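Local structure of conserved hypothetical protein MTH1747 (Methanothermobacter thermautotrophicus, 1I36) at residues G9-T14 with I61-P66; V68-A73 with S99-K104; I87-P92 with A157-R162; V108-M113 with E133-L138. The protein is of unknown function but binds NADP through a Rossmann-type domain and resembles 3-hydroxyacid dehydrogenases in structure. The protein carries 1 engineered substitution. All blocks are in the same frame, centred on the assembly; numbering follows the deposited sequence.

Following the chain from the N terminus, interaction 1 closes first: it brings the start of helix 10-21 against the end of strand 59-62, and NADP lies across it. It is complete before the others begin. Interaction 2 then joins helix 69-77 to the end of helix 92-101. Interaction 3 opens at 87-92, before interaction 2 has closed, so the two cross; its far end at 157-162 ties the nucleotide-binding part to the long helix 154-182. Interaction 4 lies wholly between the segments of interaction 3 and sets strand 106-112 against helix 132-136. I87 of interaction 3 packs on I112 of interaction 4, and R162 reaches the carbonyl of M113.

Interaction 1: G9-T14 with I61-P66; sequences GEVAQT and ISAVTP. With NAP (NADP nicotinamide-adenine-dinucleotide phosphate), chain C.
V11 holds its CG1 methyl on the far side of CB from the backbone N (chi1 171°), which puts CG1 4.1 Å from the CB of A63. The same rotation leaves CG2 beside the backbone N, where it lies 3.4 Å from C2N of the nicotinamide ring, so the two branches of one valine serve protein core and cofactor separately. A12 completes the apolar patch, its CB 4.4 Å from A63 CB; alanines suit both positions because the helix start and the strand end pass so closely. No direct hydrogen bond joins the segments. A water does this instead, accepting from the N atoms of G9 and A12 and donating to A63 O and to O2N of NADP, a full set of four bonds. Such a water is a familiar feature of Rossmann dinucleotide sites.

The pyrophosphate rests on the N-terminus of the helix. V11 N gives O2N a nearly straight bond of 2.8 Å (170°), and E10 N binds O2A at 3.0 Å. G9, at the N-cap, has no side chain, and its CA approaches O5B to 3.1 Å. Partial positive charge at the helix start probably favours the phosphates further. E10 extends its side chain past them; OE1 receives a weak bond from the carboxamide N7N, and OE2 pairs with R117.

Strand 59-62 runs between parallel strands 2-6 and 83-86, while helix 10-21 leans on F5 of strand 2-6 through A12 and on V116 of helix 116-119 through V11. I87, just beyond strand 83-86, touches both V11 and A63.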
# COMPACT_ATOMS: atom_id res chain seq x y z
N GLY A 9 26.84 -18.59 -11.93
CA GLY A 9 25.69 -18.34 -12.76
C GLY A 9 25.55 -16.87 -13.07
O GLY A 9 26.55 -16.16 -13.14
N GLU A 10 24.32 -16.40 -13.22
CA GLU A 10 24.05 -15.01 -13.57
C GLU A 10 24.55 -13.99 -12.56
O GLU A 10 25.11 -12.97 -12.94
CB GLU A 10 22.56 -14.79 -13.83
CG GLU A 10 22.25 -13.34 -14.17
CD GLU A 10 20.86 -13.14 -14.78
OE1 GLU A 10 19.88 -13.69 -14.26
OE2 GLU A 10 20.77 -12.39 -15.77
N VAL A 11 24.27 -14.22 -11.28
CA VAL A 11 24.74 -13.30 -10.23
C VAL A 11 26.26 -13.24 -10.18
O VAL A 11 26.84 -12.16 -10.27
CB VAL A 11 24.21 -13.72 -8.87
CG1 VAL A 11 24.88 -12.91 -7.76
CG2 VAL A 11 22.70 -13.53 -8.87
N ALA A 12 26.90 -14.40 -10.06
CA ALA A 12 28.35 -14.48 -9.99
C ALA A 12 29.02 -13.82 -11.20
O ALA A 12 30.00 -13.09 -11.07
CB ALA A 12 28.80 -15.95 -9.88
N GLN A 13 28.50 -14.10 -12.40
CA GLN A 13 29.07 -13.52 -13.62
C GLN A 13 29.04 -11.99 -13.56
O GLN A 13 30.03 -11.34 -13.84
CB GLN A 13 28.31 -13.97 -14.86
CG GLN A 13 28.86 -13.37 -16.18
CD GLN A 13 28.10 -13.83 -17.44
OE1 GLN A 13 26.98 -14.35 -17.36
NE2 GLN A 13 28.70 -13.60 -18.62
N THR A 14 27.87 -11.45 -13.24
CA THR A 14 27.68 -10.01 -13.16
C THR A 14 28.66 -9.35 -12.19
O THR A 14 29.34 -8.39 -12.56
CB THR A 14 26.23 -9.71 -12.75
OG1 THR A 14 25.35 -10.31 -13.70
CG2 THR A 14 25.97 -8.23 -12.71
N ILE A 61 32.13 -15.81 -2.01
CA ILE A 61 30.72 -15.52 -2.23
C ILE A 61 30.00 -16.77 -2.77
O ILE A 61 30.43 -17.35 -3.76
CB ILE A 61 30.54 -14.36 -3.28
CG1 ILE A 61 31.15 -13.04 -2.73
CG2 ILE A 61 29.06 -14.15 -3.58
CD1 ILE A 61 31.24 -11.93 -3.78
N SER A 62 28.92 -17.14 -2.09
CA SER A 62 28.10 -18.30 -2.45
C SER A 62 26.89 -17.76 -3.23
O SER A 62 26.04 -17.09 -2.66
CB SER A 62 27.60 -18.99 -1.19
OG SER A 62 26.69 -20.03 -1.52
N ALA A 63 26.84 -18.07 -4.52
CA ALA A 63 25.76 -17.62 -5.40
C ALA A 63 25.33 -18.85 -6.20
O ALA A 63 25.62 -18.98 -7.40
CB ALA A 63 26.28 -16.52 -6.33
N VAL A 64 24.78 -19.82 -5.48
CA VAL A 64 24.34 -21.08 -6.08
C VAL A 64 22.82 -21.01 -6.21
O VAL A 64 22.31 -19.99 -6.65
CB VAL A 64 24.81 -22.28 -5.20
CG1 VAL A 64 26.32 -22.40 -5.31
CG2 VAL A 64 24.42 -22.04 -3.73
N THR A 65 22.10 -22.09 -5.91
CA THR A 65 20.63 -22.02 -5.96
C THR A 65 20.11 -22.19 -4.52
O THR A 65 20.83 -22.69 -3.65
CB THR A 65 20.05 -23.12 -6.89
OG1 THR A 65 20.38 -24.41 -6.37
CG2 THR A 65 20.65 -22.99 -8.28
N PRO A 66 18.87 -21.74 -4.23
CA PRO A 66 18.40 -21.89 -2.85
C PRO A 66 18.48 -23.32 -2.28
O PRO A 66 18.83 -23.50 -1.10
CB PRO A 66 16.95 -21.41 -2.93
CG PRO A 66 17.06 -20.29 -3.96
CD PRO A 66 17.91 -20.97 -5.05
PA NAP C . 22.04 -19.53 -11.95
O1A NAP C . 20.99 -20.32 -11.32
O2A NAP C . 22.09 -18.30 -12.70
O5B NAP C . 23.51 -19.82 -11.21
C5B NAP C . 23.83 -20.73 -10.01
C4B NAP C . 24.97 -21.43 -10.59
O4B NAP C . 25.32 -22.28 -9.26
C3B NAP C . 25.00 -22.52 -11.16
O3B NAP C . 25.76 -21.81 -12.04
C2B NAP C . 25.48 -23.92 -11.04
O2B NAP C . 26.32 -24.63 -11.65
C1B NAP C . 25.82 -23.59 -9.71
N9A NAP C . 25.48 -24.68 -8.77
C8A NAP C . 24.38 -25.51 -8.51
N7A NAP C . 24.65 -26.39 -7.57
C5A NAP C . 25.96 -26.14 -7.18
C6A NAP C . 26.82 -26.74 -6.21
N6A NAP C . 26.44 -27.77 -5.45
N1A NAP C . 28.11 -26.22 -6.08
C2A NAP C . 28.53 -25.18 -6.85
N3A NAP C . 27.77 -24.57 -7.78
C4A NAP C . 26.47 -25.10 -7.89
O3 NAP C . 21.55 -18.61 -10.64
PN NAP C . 21.66 -16.96 -10.24
O1N NAP C . 20.57 -16.22 -10.98
O2N NAP C . 23.06 -16.64 -10.54
O5D NAP C . 21.46 -16.72 -8.69
C5D NAP C . 22.38 -17.27 -7.72
C4D NAP C . 21.78 -17.07 -6.34
O4D NAP C . 21.43 -15.70 -5.98
C3D NAP C . 20.48 -17.87 -6.08
O3D NAP C . 20.37 -18.46 -4.75
C2D NAP C . 19.37 -16.91 -6.32
O2D NAP C . 18.19 -17.24 -5.65
C1D NAP C . 20.00 -15.57 -5.88
N1N NAP C . 19.43 -14.38 -6.53
C2N NAP C . 19.49 -14.25 -7.93
C3N NAP C . 18.91 -13.05 -8.46
C7N NAP C . 18.91 -12.77 -9.89
O7N NAP C . 18.41 -11.72 -10.34
N7N NAP C . 19.44 -13.64 -10.79
C4N NAP C . 18.35 -12.10 -7.58
C5N NAP C . 18.30 -12.25 -6.24
C6N NAP C . 18.85 -13.39 -5.72
P2B NAP C . 25.62 -25.57 -12.83
O1X NAP C . 25.20 -24.70 -13.98
O2X NAP C . 26.72 -26.43 -13.12
O3X NAP C . 24.44 -26.16 -12.22
O HOH W 1 25.61 -17.14 -9.63

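Interaction 2: V68-A73 with S99-K104; sequences VALGAA and SSLIEK. With NAP (NADP nicotinamide-adenine-dinucleotide phosphate), chain C.
L101 is the first residue of 99-104 to meet the other helix, and it does so with two parts of its side chain. Its CB sits 4.0 Å from A73 CB, a close approach that the small alanine permits. Farther out, CD1 lies 3.6 Å from the backbone O of L70 and 4.1 Å from L70 CD2. With CG placed opposite the carbonyl carbon (chi1 -70°), L101 reaches out over the turn between L70 and A73, and the two leucine side chains cross at about a right angle. L70 and A73 are three residues apart, so they share one face of helix 69-77. Leucine suits the outer position at L70, which is exposed: its branched end can cover the margin of the contact.

I102 comes next. Its backbone forms the centre of an inverse gamma turn, and its N still bonds to S99 O, one turn back. The long branch of I102 bends twice, at chi1 -59° and chi2 -49°, to place CD1 3.6 Å from A73 O and 4.3 Å from A73 CB. The longer branch of this beta-branched residue thus lies alongside the helix backbone, and Y84 of strand 83-86 packs on both I102 and A73. Farther along, K104 carries its NZ back to R78 O, just past the end of helix 69-77. At the other end of that helix, V68 rests CG1 3.3 Å from N6A of the adenine.

Helices 69-77 and 92-101 are successive connections between the parallel strands 59-62, 83-86 and 106-112, and their side-by-side packing is that of consecutive beta-alpha-beta crossovers in a Rossmann fold.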
# COMPACT_ATOMS: atom_id res chain seq x y z
N VAL A 68 20.60 -25.54 -2.76
CA VAL A 68 21.99 -25.99 -2.62
C VAL A 68 22.78 -25.16 -1.57
O VAL A 68 23.87 -25.54 -1.18
CB VAL A 68 22.71 -25.82 -4.04
CG1 VAL A 68 24.21 -25.90 -3.94
CG2 VAL A 68 22.19 -26.89 -5.00
N ALA A 69 22.20 -24.05 -1.11
CA ALA A 69 22.86 -23.13 -0.18
C ALA A 69 23.40 -23.74 1.12
O ALA A 69 24.54 -23.47 1.50
CB ALA A 69 21.90 -21.95 0.14
N LEU A 70 22.61 -24.58 1.79
CA LEU A 70 23.10 -25.18 3.04
C LEU A 70 24.23 -26.15 2.78
O LEU A 70 25.22 -26.16 3.51
CB LEU A 70 22.01 -25.89 3.82
CG LEU A 70 21.06 -25.01 4.62
CD1 LEU A 70 20.02 -25.94 5.32
CD2 LEU A 70 21.85 -24.15 5.62
N GLY A 71 24.09 -26.98 1.74
CA GLY A 71 25.15 -27.92 1.41
C GLY A 71 26.45 -27.22 1.05
O GLY A 71 27.53 -27.71 1.40
N ALA A 72 26.36 -26.12 0.31
CA ALA A 72 27.54 -25.36 -0.08
C ALA A 72 28.21 -24.81 1.18
O ALA A 72 29.42 -24.82 1.28
CB ALA A 72 27.14 -24.20 -1.00
N ALA A 73 27.42 -24.29 2.13
CA ALA A 73 28.00 -23.75 3.36
C ALA A 73 28.67 -24.84 4.20
O ALA A 73 29.70 -24.60 4.84
CB ALA A 73 26.91 -23.03 4.19
N SER A 99 24.99 -19.68 8.49
CA SER A 99 25.99 -18.99 9.31
C SER A 99 26.65 -19.95 10.32
O SER A 99 27.87 -19.92 10.51
CB SER A 99 25.34 -17.87 10.12
OG SER A 99 26.37 -17.07 10.68
N SER A 100 25.85 -20.79 10.98
CA SER A 100 26.41 -21.72 11.96
C SER A 100 27.36 -22.74 11.34
O SER A 100 28.20 -23.31 12.04
CB SER A 100 25.30 -22.41 12.75
OG SER A 100 24.58 -23.31 11.92
N LEU A 101 27.26 -22.96 10.03
CA LEU A 101 28.12 -23.89 9.27
C LEU A 101 29.50 -23.31 8.93
O LEU A 101 30.42 -24.05 8.59
CB LEU A 101 27.39 -24.32 7.98
CG LEU A 101 26.20 -25.22 8.32
CD1 LEU A 101 25.39 -25.56 7.03
CD2 LEU A 101 26.72 -26.52 8.98
N ILE A 102 29.62 -22.00 8.94
CA ILE A 102 30.93 -21.35 8.66
C ILE A 102 31.56 -21.23 10.09
O ILE A 102 31.46 -20.22 10.76
CB ILE A 102 30.72 -19.95 8.01
CG1 ILE A 102 29.92 -20.11 6.69
CG2 ILE A 102 32.08 -19.21 7.81
CD1 ILE A 102 30.45 -21.20 5.72
N GLU A 103 32.13 -22.33 10.56
CA GLU A 103 32.69 -22.41 11.92
C GLU A 103 33.98 -21.65 12.22
O GLU A 103 34.23 -21.27 13.36
CB GLU A 103 32.86 -23.90 12.30
CG GLU A 103 31.53 -24.63 12.29
CD GLU A 103 31.65 -26.16 12.26
OE1 GLU A 103 32.79 -26.69 12.13
OE2 GLU A 103 30.58 -26.82 12.34
N LYS A 104 34.75 -21.36 11.19
CA LYS A 104 36.03 -20.68 11.36
C LYS A 104 36.13 -19.36 10.62
O LYS A 104 37.20 -18.79 10.55
CB LYS A 104 37.14 -21.57 10.83
CG LYS A 104 37.25 -22.92 11.48
CD LYS A 104 38.54 -23.58 11.04
CE LYS A 104 38.42 -24.25 9.68
NZ LYS A 104 38.00 -25.68 9.87
PA NAP C . 22.04 -19.53 -11.95
O1A NAP C . 20.99 -20.32 -11.32
O2A NAP C . 22.09 -18.30 -12.70
O5B NAP C . 23.51 -19.82 -11.21
C5B NAP C . 23.83 -20.73 -10.01
C4B NAP C . 24.97 -21.43 -10.59
O4B NAP C . 25.32 -22.28 -9.26
C3B NAP C . 25.00 -22.52 -11.16
O3B NAP C . 25.76 -21.81 -12.04
C2B NAP C . 25.48 -23.92 -11.04
O2B NAP C . 26.32 -24.63 -11.65
C1B NAP C . 25.82 -23.59 -9.71
N9A NAP C . 25.48 -24.68 -8.77
C8A NAP C . 24.38 -25.51 -8.51
N7A NAP C . 24.65 -26.39 -7.57
C5A NAP C . 25.96 -26.14 -7.18
C6A NAP C . 26.82 -26.74 -6.21
N6A NAP C . 26.44 -27.77 -5.45
N1A NAP C . 28.11 -26.22 -6.08
C2A NAP C . 28.53 -25.18 -6.85
N3A NAP C . 27.77 -24.57 -7.78
C4A NAP C . 26.47 -25.10 -7.89
O3 NAP C . 21.55 -18.61 -10.64
PN NAP C . 21.66 -16.96 -10.24
O1N NAP C . 20.57 -16.22 -10.98
O2N NAP C . 23.06 -16.64 -10.54
O5D NAP C . 21.46 -16.72 -8.69
C5D NAP C . 22.38 -17.27 -7.72
C4D NAP C . 21.78 -17.07 -6.34
O4D NAP C . 21.43 -15.70 -5.98
C3D NAP C . 20.48 -17.87 -6.08
O3D NAP C . 20.37 -18.46 -4.75
C2D NAP C . 19.37 -16.91 -6.32
O2D NAP C . 18.19 -17.24 -5.65
C1D NAP C . 20.00 -15.57 -5.88
N1N NAP C . 19.43 -14.38 -6.53
C2N NAP C . 19.49 -14.25 -7.93
C3N NAP C . 18.91 -13.05 -8.46
C7N NAP C . 18.91 -12.77 -9.89
O7N NAP C . 18.41 -11.72 -10.34
N7N NAP C . 19.44 -13.64 -10.79
C4N NAP C . 18.35 -12.10 -7.58
C5N NAP C . 18.30 -12.25 -6.24
C6N NAP C . 18.85 -13.39 -5.72
P2B NAP C . 25.62 -25.57 -12.83
O1X NAP C . 25.20 -24.70 -13.98
O2X NAP C . 26.72 -26.43 -13.12
O3X NAP C . 24.44 -26.16 -12.22

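Interaction 3: I87-P92 with A157-R162; sequences INNISP and AIKMLR. With NAP (NADP nicotinamide-adenine-dinucleotide phosphate), chain C.
P92 meets A157 with the corner of its ring: CG lies 3.6 Å from A157 N and 3.9 Å from A157 CB. A compact, rigid ring against a single methyl allows loop and helix to come close, their CA atoms being 5.6 Å apart. The second meeting is polar. K159 runs out straight and bends only at its last torsion (chi4 -64°), bringing NZ to 3.8 Å from N89 OD1, too long for a hydrogen bond. N89 crosses the lysine at about a right angle.

The same loop holds the nicotinamide ribose of NADP. Hydroxyl O3D donates to N88 OD1 at 2.9 Å, while N89 N makes weak bonds with both O2D and O3D.

Outside this shell, S62 OG binds N88 ND2, so the N88 amide is held at both ends and its rotation fixed; the N89 amide is held through ND2 by E225 OE1. S91 caps the helix that begins at P92, and its OG also bonds to E232.

The loop joins strand 83-86 to helix 92-101. M229 of helix 216-231 touches both N89 and M160, and helix 154-182 also borders the second subunit: A157 packs on L183, and L161 on V189, of that neighbouring chain.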
# COMPACT_ATOMS: atom_id res chain seq x y z
N ILE A 87 24.57 -15.01 -0.79
CA ILE A 87 23.67 -14.13 -1.52
C ILE A 87 22.49 -14.90 -2.11
O ILE A 87 21.73 -14.37 -2.90
CB ILE A 87 24.47 -13.32 -2.58
CG1 ILE A 87 23.77 -12.01 -2.92
CG2 ILE A 87 24.74 -14.17 -3.84
CD1 ILE A 87 24.71 -11.00 -3.63
N ASN A 88 22.27 -16.11 -1.61
CA ASN A 88 21.18 -16.94 -2.10
C ASN A 88 19.79 -16.53 -1.58
O ASN A 88 19.65 -16.00 -0.48
CB ASN A 88 21.43 -18.40 -1.80
CG ASN A 88 22.76 -18.89 -2.34
OD1 ASN A 88 22.94 -19.00 -3.55
ND2 ASN A 88 23.71 -19.16 -1.45
N ASN A 89 18.76 -16.81 -2.37
CA ASN A 89 17.41 -16.47 -1.94
C ASN A 89 16.88 -17.56 -1.04
O ASN A 89 16.19 -18.46 -1.50
CB ASN A 89 16.46 -16.26 -3.14
CG ASN A 89 15.07 -15.83 -2.70
OD1 ASN A 89 14.90 -15.13 -1.69
ND2 ASN A 89 14.05 -16.28 -3.44
N ILE A 90 17.27 -17.50 0.24
CA ILE A 90 16.82 -18.44 1.26
C ILE A 90 16.22 -17.66 2.42
O ILE A 90 16.46 -16.47 2.59
CB ILE A 90 17.98 -19.36 1.76
CG1 ILE A 90 19.24 -18.52 2.11
CG2 ILE A 90 18.32 -20.39 0.68
CD1 ILE A 90 20.38 -19.36 2.78
N SER A 91 15.43 -18.34 3.24
CA SER A 91 14.76 -17.67 4.35
C SER A 91 15.74 -17.18 5.39
O SER A 91 16.87 -17.73 5.52
CB SER A 91 13.76 -18.62 5.00
OG SER A 91 14.42 -19.59 5.83
N PRO A 92 15.33 -16.18 6.19
CA PRO A 92 16.24 -15.66 7.22
C PRO A 92 16.72 -16.76 8.17
O PRO A 92 17.87 -16.75 8.56
CB PRO A 92 15.39 -14.63 7.94
CG PRO A 92 14.61 -13.99 6.78
CD PRO A 92 14.17 -15.27 5.99
N ALA A 157 15.86 -10.77 5.82
CA ALA A 157 14.56 -10.40 6.39
C ALA A 157 14.08 -9.09 5.80
O ALA A 157 12.90 -8.95 5.58
CB ALA A 157 14.63 -10.26 7.94
N ILE A 158 14.94 -8.08 5.76
CA ILE A 158 14.59 -6.80 5.19
C ILE A 158 14.12 -6.94 3.73
O ILE A 158 13.13 -6.31 3.29
CB ILE A 158 15.78 -5.82 5.23
CG1 ILE A 158 16.06 -5.38 6.66
CG2 ILE A 158 15.47 -4.54 4.37
CD1 ILE A 158 17.55 -4.98 6.92
N LYS A 159 14.83 -7.75 2.95
CA LYS A 159 14.47 -7.95 1.55
C LYS A 159 13.08 -8.59 1.40
O LYS A 159 12.24 -8.13 0.60
CB LYS A 159 15.50 -8.84 0.86
CG LYS A 159 15.14 -9.15 -0.60
CD LYS A 159 16.13 -10.06 -1.25
CE LYS A 159 15.60 -10.57 -2.57
NZ LYS A 159 14.38 -11.39 -2.30
N MET A 160 12.84 -9.62 2.19
CA MET A 160 11.57 -10.36 2.19
C MET A 160 10.43 -9.45 2.69
O MET A 160 9.32 -9.52 2.17
CB MET A 160 11.72 -11.58 3.12
CG MET A 160 10.46 -12.32 3.47
SD MET A 160 9.37 -11.65 4.83
CE MET A 160 10.06 -12.35 6.33
N LEU A 161 10.70 -8.62 3.69
CA LEU A 161 9.67 -7.72 4.21
C LEU A 161 9.27 -6.67 3.19
O LEU A 161 8.07 -6.37 3.04
CB LEU A 161 10.11 -7.09 5.52
CG LEU A 161 10.11 -8.14 6.64
CD1 LEU A 161 10.83 -7.62 7.88
CD2 LEU A 161 8.67 -8.52 6.98
N ARG A 162 10.24 -6.13 2.46
CA ARG A 162 9.96 -5.15 1.42
C ARG A 162 9.14 -5.81 0.33
O ARG A 162 8.20 -5.21 -0.21
CB ARG A 162 11.25 -4.58 0.81
CG ARG A 162 10.95 -3.54 -0.29
CD ARG A 162 12.16 -2.78 -0.82
NE ARG A 162 12.68 -3.39 -2.05
CZ ARG A 162 13.60 -2.83 -2.84
NH1 ARG A 162 14.11 -1.64 -2.56
NH2 ARG A 162 14.08 -3.53 -3.87
PA NAP C . 22.04 -19.53 -11.95
O1A NAP C . 20.99 -20.32 -11.32
O2A NAP C . 22.09 -18.30 -12.70
O5B NAP C . 23.51 -19.82 -11.21
C5B NAP C . 23.83 -20.73 -10.01
C4B NAP C . 24.97 -21.43 -10.59
O4B NAP C . 25.32 -22.28 -9.26
C3B NAP C . 25.00 -22.52 -11.16
O3B NAP C . 25.76 -21.81 -12.04
C2B NAP C . 25.48 -23.92 -11.04
O2B NAP C . 26.32 -24.63 -11.65
C1B NAP C . 25.82 -23.59 -9.71
N9A NAP C . 25.48 -24.68 -8.77
C8A NAP C . 24.38 -25.51 -8.51
N7A NAP C . 24.65 -26.39 -7.57
C5A NAP C . 25.96 -26.14 -7.18
C6A NAP C . 26.82 -26.74 -6.21
N6A NAP C . 26.44 -27.77 -5.45
N1A NAP C . 28.11 -26.22 -6.08
C2A NAP C . 28.53 -25.18 -6.85
N3A NAP C . 27.77 -24.57 -7.78
C4A NAP C . 26.47 -25.10 -7.89
O3 NAP C . 21.55 -18.61 -10.64
PN NAP C . 21.66 -16.96 -10.24
O1N NAP C . 20.57 -16.22 -10.98
O2N NAP C . 23.06 -16.64 -10.54
O5D NAP C . 21.46 -16.72 -8.69
C5D NAP C . 22.38 -17.27 -7.72
C4D NAP C . 21.78 -17.07 -6.34
O4D NAP C . 21.43 -15.70 -5.98
C3D NAP C . 20.48 -17.87 -6.08
O3D NAP C . 20.37 -18.46 -4.75
C2D NAP C . 19.37 -16.91 -6.32
O2D NAP C . 18.19 -17.24 -5.65
C1D NAP C . 20.00 -15.57 -5.88
N1N NAP C . 19.43 -14.38 -6.53
C2N NAP C . 19.49 -14.25 -7.93
C3N NAP C . 18.91 -13.05 -8.46
C7N NAP C . 18.91 -12.77 -9.89
O7N NAP C . 18.41 -11.72 -10.34
N7N NAP C . 19.44 -13.64 -10.79
C4N NAP C . 18.35 -12.10 -7.58
C5N NAP C . 18.30 -12.25 -6.24
C6N NAP C . 18.85 -13.39 -5.72
P2B NAP C . 25.62 -25.57 -12.83
O1X NAP C . 25.20 -24.70 -13.98
O2X NAP C . 26.72 -26.43 -13.12
O3X NAP C . 24.44 -26.16 -12.22

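Interaction 4: V108-M113 with E133-L138; sequences VDAAIM and EEFMKL
Apolar packing carries the contact, with F135 meeting V108 and A110. V108 CG1 is 4.0 Å from F135 CD2, and A110 CB is 4.0 Å from F135 CE2, so two neighbouring carbons of the ring each take one methyl, both approaching it obliquely. F135 swings its ring away from its own backbone N (chi1 169°) and out from the helix toward the strand. A flat aromatic ring suits this place because it can span several strands at once: it also touches V85, A127 and I145. The small A110 lets the ring come near the sheet, and the branched V108 lays CG1 against the ring beside it.

The fold explains the spacing. In strand 106-112 alternate residues face the same way, so V108 and A110 both point to the helix while D109 points away, and its OD1 is hydrogen-bonded to S156 OG. This strand lies between the parallel strand 83-86 and the antiparallel 124-128, and helix 132-136 covers that part of the mixed sheet.

The polar interactions lie within 133-138. K137 NZ forms a salt bridge of 2.8 Å with E134 OE1, arriving on the syn side of the carboxylate and 23° out of its plane, at the exposed surface. Backbone bonds tighten to 3-10 spacing here, K137 N reaching E134 O and L138 N reaching F135 O at 2.9 Å.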
# COMPACT_ATOMS: atom_id res chain seq x y z
N VAL A 108 28.45 -13.27 6.19
CA VAL A 108 27.71 -12.06 5.81
C VAL A 108 26.46 -12.44 5.03
O VAL A 108 26.53 -13.21 4.07
CB VAL A 108 28.59 -11.14 4.90
CG1 VAL A 108 27.76 -9.90 4.43
CG2 VAL A 108 29.80 -10.63 5.74
N ASP A 109 25.31 -11.94 5.47
CA ASP A 109 24.03 -12.20 4.77
C ASP A 109 23.92 -11.04 3.76
O ASP A 109 23.78 -9.90 4.18
CB ASP A 109 22.91 -12.10 5.82
CG ASP A 109 21.52 -12.21 5.23
OD1 ASP A 109 21.38 -12.53 4.02
OD2 ASP A 109 20.56 -11.96 5.98
N ALA A 110 24.10 -11.30 2.46
CA ALA A 110 23.96 -10.22 1.47
C ALA A 110 22.61 -10.46 0.79
O ALA A 110 22.25 -11.59 0.54
CB ALA A 110 25.09 -10.31 0.42
N ALA A 111 21.88 -9.40 0.46
CA ALA A 111 20.58 -9.55 -0.21
C ALA A 111 20.52 -8.55 -1.37
O ALA A 111 20.71 -7.34 -1.18
CB ALA A 111 19.42 -9.30 0.77
N ILE A 112 20.25 -9.08 -2.56
CA ILE A 112 20.15 -8.30 -3.79
C ILE A 112 18.79 -7.61 -3.76
O ILE A 112 17.75 -8.27 -3.64
CB ILE A 112 20.28 -9.22 -5.02
CG1 ILE A 112 21.73 -9.73 -5.10
CG2 ILE A 112 19.97 -8.43 -6.32
CD1 ILE A 112 21.99 -10.78 -6.21
N MET A 113 18.80 -6.28 -3.82
CA MET A 113 17.59 -5.47 -3.73
C MET A 113 17.08 -4.95 -5.07
O MET A 113 16.62 -3.81 -5.16
CB MET A 113 17.85 -4.28 -2.79
CG MET A 113 18.21 -4.70 -1.37
SD MET A 113 16.89 -5.68 -0.72
CE MET A 113 15.71 -4.47 -0.27
N GLU A 133 30.65 -4.78 7.12
CA GLU A 133 31.47 -3.63 6.76
C GLU A 133 32.69 -4.06 5.96
O GLU A 133 33.13 -3.37 5.04
CB GLU A 133 31.98 -2.92 8.01
CG GLU A 133 30.95 -2.11 8.76
CD GLU A 133 31.62 -1.29 9.86
OE1 GLU A 133 32.59 -0.55 9.55
OE2 GLU A 133 31.19 -1.40 11.03
N GLU A 134 33.23 -5.23 6.29
CA GLU A 134 34.40 -5.73 5.58
C GLU A 134 34.04 -6.14 4.13
O GLU A 134 34.81 -5.88 3.20
CB GLU A 134 35.01 -6.89 6.37
CG GLU A 134 36.31 -7.48 5.81
CD GLU A 134 37.48 -6.51 5.76
OE1 GLU A 134 37.54 -5.57 6.61
OE2 GLU A 134 38.34 -6.69 4.87
N PHE A 135 32.85 -6.71 3.94
CA PHE A 135 32.37 -7.09 2.61
C PHE A 135 32.14 -5.78 1.82
O PHE A 135 32.43 -5.70 0.63
CB PHE A 135 31.05 -7.84 2.77
CG PHE A 135 30.29 -8.08 1.48
CD1 PHE A 135 30.90 -8.67 0.38
CD2 PHE A 135 28.95 -7.70 1.37
CE1 PHE A 135 30.21 -8.88 -0.80
CE2 PHE A 135 28.25 -7.92 0.21
CZ PHE A 135 28.86 -8.50 -0.88
N MET A 136 31.64 -4.75 2.50
CA MET A 136 31.33 -3.46 1.88
C MET A 136 32.56 -2.76 1.26
O MET A 136 32.42 -1.90 0.39
CB MET A 136 30.61 -2.54 2.87
CG MET A 136 29.90 -1.34 2.18
SD MET A 136 29.00 -0.30 3.33
CE MET A 136 28.95 1.28 2.41
N LYS A 137 33.76 -3.16 1.68
CA LYS A 137 34.99 -2.63 1.11
C LYS A 137 35.04 -2.96 -0.39
O LYS A 137 35.74 -2.27 -1.14
CB LYS A 137 36.21 -3.23 1.83
CG LYS A 137 36.40 -2.60 3.20
CD LYS A 137 37.60 -3.15 3.97
CE LYS A 137 37.75 -2.40 5.30
NZ LYS A 137 38.76 -3.03 6.21
N LEU A 138 34.30 -3.97 -0.85
CA LEU A 138 34.27 -4.31 -2.27
C LEU A 138 33.64 -3.17 -3.10
O LEU A 138 33.67 -3.19 -4.33
CB LEU A 138 33.54 -5.64 -2.52
CG LEU A 138 34.30 -6.88 -1.99
CD1 LEU A 138 33.60 -8.19 -2.37
CD2 LEU A 138 35.71 -6.88 -2.53